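PDB 4FZR: SsfS6 from Streptomyces sp. SF2575, which belongs to the GT-B clan of glycosyltransferase-like proteins, with two Rossmann-like domains related to the erythromycin biosynthesis protein CIII family. Local coordinates for residues A[35-40]-A[61-66]; A[17-22]-A[45-50]. All blocks are in the same frame, centred on the assembly; numbering follows the deposited sequence.

Contacts 1 and 2 are neighbouring pieces of the N-terminal Rossmann-like domain, with centres about 8 Å apart. Contact 2 pairs strands 17-21 and 45-51, two inner strands near one edge of the parallel sheet, and contact 1 joins helix 33-41, which lies on the chain between those strands, to the loop entering edge strand 65-67. The segments alternate in sequence, and the contacts meet directly: P64 O lies 3.0 Å from V48 N and A66 N lies 3.1 Å from V48 O, both probable hydrogen bonds that add strand 65-67 to the sheet. On the helix side, S36 OG packs 3.4 Å from V20 CG2.

Contact 1: residues A[35-40]-A[61-66]; sequences LSWALR and AGLPFA
W37 and L63 form the tight part of this contact between helix 33-41 and the loop that leads from helix 55-60 into strand 65-67. Methyl CD2 of L63 sits over the five-membered ring of W37, 3.6 Å from its centroid and 18° off the ring normal, a CH-pi contact. The other methyl, CD1, reaches CB of S36 at 3.7 Å, and the same side chain touches V48 of strand 45-51. The indole is held at its edge: NE1 donates to A61 O at 2.9 Å, with an N-H...O angle of 156° and the acceptor near the ring plane. That carbonyl lies just past helix 55-60, where G62, with positive phi, completes a Schellman motif. W37 stacks on W37 of the second subunit at the dimer interface.

R40, partly exposed, makes the looser side and packs on P209 of the second subunit. Its extended chain carries NH1 to G62 O at 2.8 Å, but the 126° angle makes this bond weak. P64 CD lies over a guanidinium face, and a water accepts from NH2 while donating weakly to G62 O. The indole is thus held from edge and face, while R40's weak bonds probably leave it more mobile.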
loop_
_atom_site.group_PDB
_atom_site.type_symbol
_atom_site.label_atom_id
_atom_site.label_comp_id
_atom_site.label_asym_id
_atom_site.label_seq_id
_atom_site.Cartn_x
_atom_site.Cartn_y
_atom_site.Cartn_z
ATOM N N LEU A 35 -7.537 4.393 3.376
ATOM C CA LEU A 35 -8.019 4.226 4.742
ATOM C C LEU A 35 -7.540 2.891 5.306
ATOM O O LEU A 35 -7.202 2.790 6.487
ATOM C CB LEU A 35 -9.547 4.306 4.795
ATOM C CG LEU A 35 -10.172 4.222 6.192
ATOM C CD1 LEU A 35 -9.542 5.226 7.150
ATOM C CD2 LEU A 35 -11.678 4.436 6.119
ATOM N N SER A 36 -7.506 1.872 4.450
ATOM C CA SER A 36 -7.057 0.537 4.841
ATOM C C SER A 36 -5.595 0.546 5.262
ATOM O O SER A 36 -5.214 -0.112 6.228
ATOM C CB SER A 36 -7.237 -0.446 3.685
ATOM O OG SER A 36 -8.597 -0.803 3.519
ATOM N N TRP A 37 -4.776 1.282 4.521
ATOM C CA TRP A 37 -3.364 1.408 4.858
ATOM C C TRP A 37 -3.146 2.325 6.063
ATOM O O TRP A 37 -2.152 2.190 6.780
ATOM C CB TRP A 37 -2.560 1.911 3.656
ATOM C CG TRP A 37 -1.800 0.816 2.970
ATOM C CD1 TRP A 37 -2.024 0.318 1.717
ATOM C CD2 TRP A 37 -0.698 0.072 3.506
ATOM N NE1 TRP A 37 -1.125 -0.685 1.439
ATOM C CE2 TRP A 37 -0.300 -0.855 2.520
ATOM C CE3 TRP A 37 -0.005 0.104 4.723
ATOM C CZ2 TRP A 37 0.758 -1.744 2.713
ATOM C CZ3 TRP A 37 1.048 -0.780 4.913
ATOM C CH2 TRP A 37 1.418 -1.691 3.912
ATOM N N ALA A 38 -4.067 3.260 6.274
ATOM C CA ALA A 38 -4.002 4.150 7.427
ATOM C C ALA A 38 -4.208 3.335 8.698
ATOM O O ALA A 38 -3.552 3.568 9.715
ATOM C CB ALA A 38 -5.057 5.246 7.320
ATOM N N LEU A 39 -5.125 2.376 8.629
ATOM C CA LEU A 39 -5.365 1.463 9.738
ATOM C C LEU A 39 -4.133 0.606 9.995
ATOM O O LEU A 39 -3.676 0.473 11.131
ATOM C CB LEU A 39 -6.569 0.568 9.439
ATOM C CG LEU A 39 -7.922 1.280 9.351
ATOM C CD1 LEU A 39 -9.010 0.336 8.843
ATOM C CD2 LEU A 39 -8.306 1.874 10.702
ATOM N N ARG A 40 -3.596 0.027 8.929
ATOM C CA ARG A 40 -2.434 -0.839 9.039
ATOM C C ARG A 40 -1.235 -0.060 9.572
ATOM O O ARG A 40 -0.437 -0.582 10.348
ATOM C CB ARG A 40 -2.117 -1.447 7.676
ATOM C CG ARG A 40 -1.338 -2.743 7.738
ATOM C CD ARG A 40 -1.374 -3.446 6.393
ATOM N NE ARG A 40 -0.508 -4.622 6.357
ATOM C CZ ARG A 40 -0.112 -5.227 5.240
ATOM N NH1 ARG A 40 -0.492 -4.768 4.054
ATOM N NH2 ARG A 40 0.675 -6.292 5.307
ATOM N N ALA A 61 -2.226 -3.164 -4.372
ATOM C CA ALA A 61 -2.192 -2.011 -3.475
ATOM C C ALA A 61 -1.402 -2.331 -2.206
ATOM O O ALA A 61 -1.305 -1.501 -1.299
ATOM C CB ALA A 61 -3.616 -1.586 -3.117
ATOM N N GLY A 62 -0.851 -3.540 -2.142
ATOM C CA GLY A 62 -0.021 -3.955 -1.026
ATOM C C GLY A 62 -0.828 -4.447 0.157
ATOM O O GLY A 62 -0.330 -4.458 1.280
ATOM N N LEU A 63 -2.067 -4.865 -0.092
ATOM C CA LEU A 63 -2.962 -5.275 0.987
ATOM C C LEU A 63 -3.317 -6.766 0.932
ATOM O O LEU A 63 -3.330 -7.371 -0.139
ATOM C CB LEU A 63 -4.240 -4.426 0.967
ATOM C CG LEU A 63 -4.058 -2.933 1.269
ATOM C CD1 LEU A 63 -5.329 -2.163 0.955
ATOM C CD2 LEU A 63 -3.651 -2.710 2.721
ATOM N N PRO A 64 -3.597 -7.369 2.100
ATOM C CA PRO A 64 -4.033 -8.771 2.169
ATOM C C PRO A 64 -5.412 -8.978 1.550
ATOM O O PRO A 64 -6.289 -8.141 1.746
ATOM C CB PRO A 64 -4.083 -9.051 3.678
ATOM C CG PRO A 64 -3.248 -7.988 4.305
ATOM C CD PRO A 64 -3.420 -6.785 3.440
ATOM N N PHE A 65 -5.597 -10.085 0.833
ATOM C CA PHE A 65 -6.834 -10.336 0.096
ATOM C C PHE A 65 -7.466 -11.695 0.395
ATOM O O PHE A 65 -6.768 -12.680 0.612
ATOM C CB PHE A 65 -6.572 -10.249 -1.409
ATOM C CG PHE A 65 -7.747 -10.665 -2.252
ATOM C CD1 PHE A 65 -8.823 -9.809 -2.431
ATOM C CD2 PHE A 65 -7.782 -11.914 -2.855
ATOM C CE1 PHE A 65 -9.909 -10.185 -3.201
ATOM C CE2 PHE A 65 -8.870 -12.296 -3.629
ATOM C CZ PHE A 65 -9.933 -11.431 -3.801
ATOM N N ALA A 66 -8.796 -11.732 0.383
ATOM C CA ALA A 66 -9.550 -12.978 0.510
ATOM C C ALA A 66 -10.823 -12.879 -0.331
ATOM O O ALA A 66 -11.536 -11.882 -0.255
ATOM C CB ALA A 66 -9.899 -13.247 1.965
HETATM O O HOH W 1 0.349 -7.434 2.625
#

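Contact 2: residues A[17-22]-A[45-50]; sequences RILVIA and EVLVAA
E45 and R17 open a parallel strand pair of the Rossmann-like sheet, joined by a beta-alpha-beta crossover through helix 33-41; the axes of 17-21 and 45-50 come within 4.6 Å and diverge by 24°. With CG of E45 anti to the backbone N (chi1 -166°) and the chain extended, its carboxylate lies alongside R17. OE1 forms a salt bridge to NH1 of R17, though the modelled 2.5 Å is doubtfully short; OE2 lies 3.0 Å from NH2. The carboxylate carbon stands over one guanidinium face, the planes 63° apart. W122 lies against both residues, making a cation-pi contact with R17. The backbone O of E45 accepts from I18 N in a nearly straight bond.

V46 turns to the face of V20 and V48, its CG1 meeting V20 CG2 at 3.8 Å; L39 of helix 33-41 packs here. L47 bonds in both directions, its N donating to I18 O and its O accepting from V20 N. V48 follows with CG2 against V20 CB. A49 N donates to V20 O, A49 O accepts from A22 N, and its methyl touches L19 CD1. Beyond the last bridge, I21 with A49, A50 CB lies 4.1 Å from A22 CB.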
loop_
_atom_site.group_PDB
_atom_site.type_symbol
_atom_site.label_atom_id
_atom_site.label_comp_id
_atom_site.label_asym_id
_atom_site.label_seq_id
_atom_site.Cartn_x
_atom_site.Cartn_y
_atom_site.Cartn_z
ATOM N N ARG A 17 -8.739 -5.643 14.647
ATOM C CA ARG A 17 -8.830 -6.509 13.480
ATOM C C ARG A 17 -9.974 -5.996 12.611
ATOM O O ARG A 17 -11.140 -6.109 12.987
ATOM C CB ARG A 17 -9.088 -7.949 13.922
ATOM C CG ARG A 17 -8.272 -9.011 13.211
ATOM C CD ARG A 17 -8.268 -10.283 14.043
ATOM N NE ARG A 17 -7.578 -11.395 13.396
ATOM C CZ ARG A 17 -6.303 -11.722 13.599
ATOM N NH1 ARG A 17 -5.545 -11.022 14.437
ATOM N NH2 ARG A 17 -5.781 -12.759 12.960
ATOM N N ILE A 18 -9.641 -5.420 11.458
ATOM C CA ILE A 18 -10.657 -4.822 10.592
ATOM C C ILE A 18 -10.796 -5.575 9.276
ATOM O O ILE A 18 -9.843 -5.698 8.506
ATOM C CB ILE A 18 -10.373 -3.326 10.286
ATOM C CG1 ILE A 18 -10.110 -2.553 11.579
ATOM C CG2 ILE A 18 -11.539 -2.697 9.518
ATOM C CD1 ILE A 18 -8.647 -2.476 11.948
ATOM N N LEU A 19 -11.997 -6.093 9.041
ATOM C CA LEU A 19 -12.338 -6.697 7.766
ATOM C C LEU A 19 -12.903 -5.627 6.823
ATOM O O LEU A 19 -13.963 -5.054 7.081
ATOM C CB LEU A 19 -13.354 -7.824 7.974
ATOM C CG LEU A 19 -13.823 -8.566 6.718
ATOM C CD1 LEU A 19 -12.650 -9.133 5.933
ATOM C CD2 LEU A 19 -14.801 -9.673 7.081
ATOM N N VAL A 20 -12.180 -5.345 5.744
ATOM C CA VAL A 20 -12.643 -4.401 4.733
ATOM C C VAL A 20 -13.425 -5.152 3.664
ATOM O O VAL A 20 -12.864 -5.968 2.935
ATOM C CB VAL A 20 -11.469 -3.653 4.070
ATOM C CG1 VAL A 20 -11.989 -2.519 3.187
ATOM C CG2 VAL A 20 -10.520 -3.119 5.133
ATOM N N ILE A 21 -14.726 -4.888 3.583
ATOM C CA ILE A 21 -15.583 -5.590 2.635
ATOM C C ILE A 21 -15.868 -4.707 1.423
ATOM O O ILE A 21 -16.577 -3.706 1.525
ATOM C CB ILE A 21 -16.887 -6.065 3.311
ATOM C CG1 ILE A 21 -16.554 -7.161 4.333
ATOM C CG2 ILE A 21 -17.881 -6.574 2.272
ATOM C CD1 ILE A 21 -17.738 -7.704 5.090
ATOM N N ALA A 22 -15.296 -5.089 0.284
ATOM C CA ALA A 22 -15.313 -4.255 -0.918
ATOM C C ALA A 22 -16.153 -4.862 -2.044
ATOM O O ALA A 22 -16.751 -5.928 -1.884
ATOM C CB ALA A 22 -13.888 -4.000 -1.397
ATOM N N GLU A 45 -4.760 -4.757 12.229
ATOM C CA GLU A 45 -4.704 -5.855 11.276
ATOM C C GLU A 45 -5.836 -5.719 10.263
ATOM O O GLU A 45 -6.992 -5.518 10.641
ATOM C CB GLU A 45 -4.808 -7.190 12.011
ATOM C CG GLU A 45 -4.431 -8.380 11.160
ATOM C CD GLU A 45 -4.193 -9.633 11.983
ATOM O OE1 GLU A 45 -3.941 -9.509 13.202
ATOM O OE2 GLU A 45 -4.258 -10.742 11.408
ATOM N N VAL A 46 -5.508 -5.833 8.978
ATOM C CA VAL A 46 -6.485 -5.588 7.920
ATOM C C VAL A 46 -6.569 -6.744 6.928
ATOM O O VAL A 46 -5.557 -7.323 6.536
ATOM C CB VAL A 46 -6.160 -4.283 7.151
ATOM C CG1 VAL A 46 -6.982 -4.185 5.868
ATOM C CG2 VAL A 46 -6.402 -3.070 8.039
ATOM N N LEU A 47 -7.793 -7.077 6.533
ATOM C CA LEU A 47 -8.022 -8.057 5.483
ATOM C C LEU A 47 -9.112 -7.531 4.552
ATOM O O LEU A 47 -10.237 -7.272 4.982
ATOM C CB LEU A 47 -8.434 -9.403 6.084
ATOM C CG LEU A 47 -8.677 -10.551 5.098
ATOM C CD1 LEU A 47 -7.445 -10.828 4.255
ATOM C CD2 LEU A 47 -9.095 -11.807 5.840
ATOM N N VAL A 48 -8.770 -7.354 3.280
ATOM C CA VAL A 48 -9.735 -6.859 2.304
ATOM C C VAL A 48 -10.429 -8.029 1.619
ATOM O O VAL A 48 -9.781 -8.862 0.982
ATOM C CB VAL A 48 -9.072 -5.963 1.246
ATOM C CG1 VAL A 48 -10.112 -5.460 0.249
ATOM C CG2 VAL A 48 -8.358 -4.803 1.919
ATOM N N ALA A 49 -11.749 -8.091 1.765
ATOM C CA ALA A 49 -12.533 -9.174 1.191
ATOM C C ALA A 49 -13.372 -8.659 0.024
ATOM O O ALA A 49 -14.101 -7.677 0.159
ATOM C CB ALA A 49 -13.419 -9.803 2.258
ATOM N N ALA A 50 -13.255 -9.320 -1.125
ATOM C CA ALA A 50 -13.964 -8.897 -2.329
ATOM C C ALA A 50 -14.069 -10.053 -3.322
ATOM O O ALA A 50 -13.603 -11.157 -3.047
ATOM C CB ALA A 50 -13.258 -7.705 -2.968
#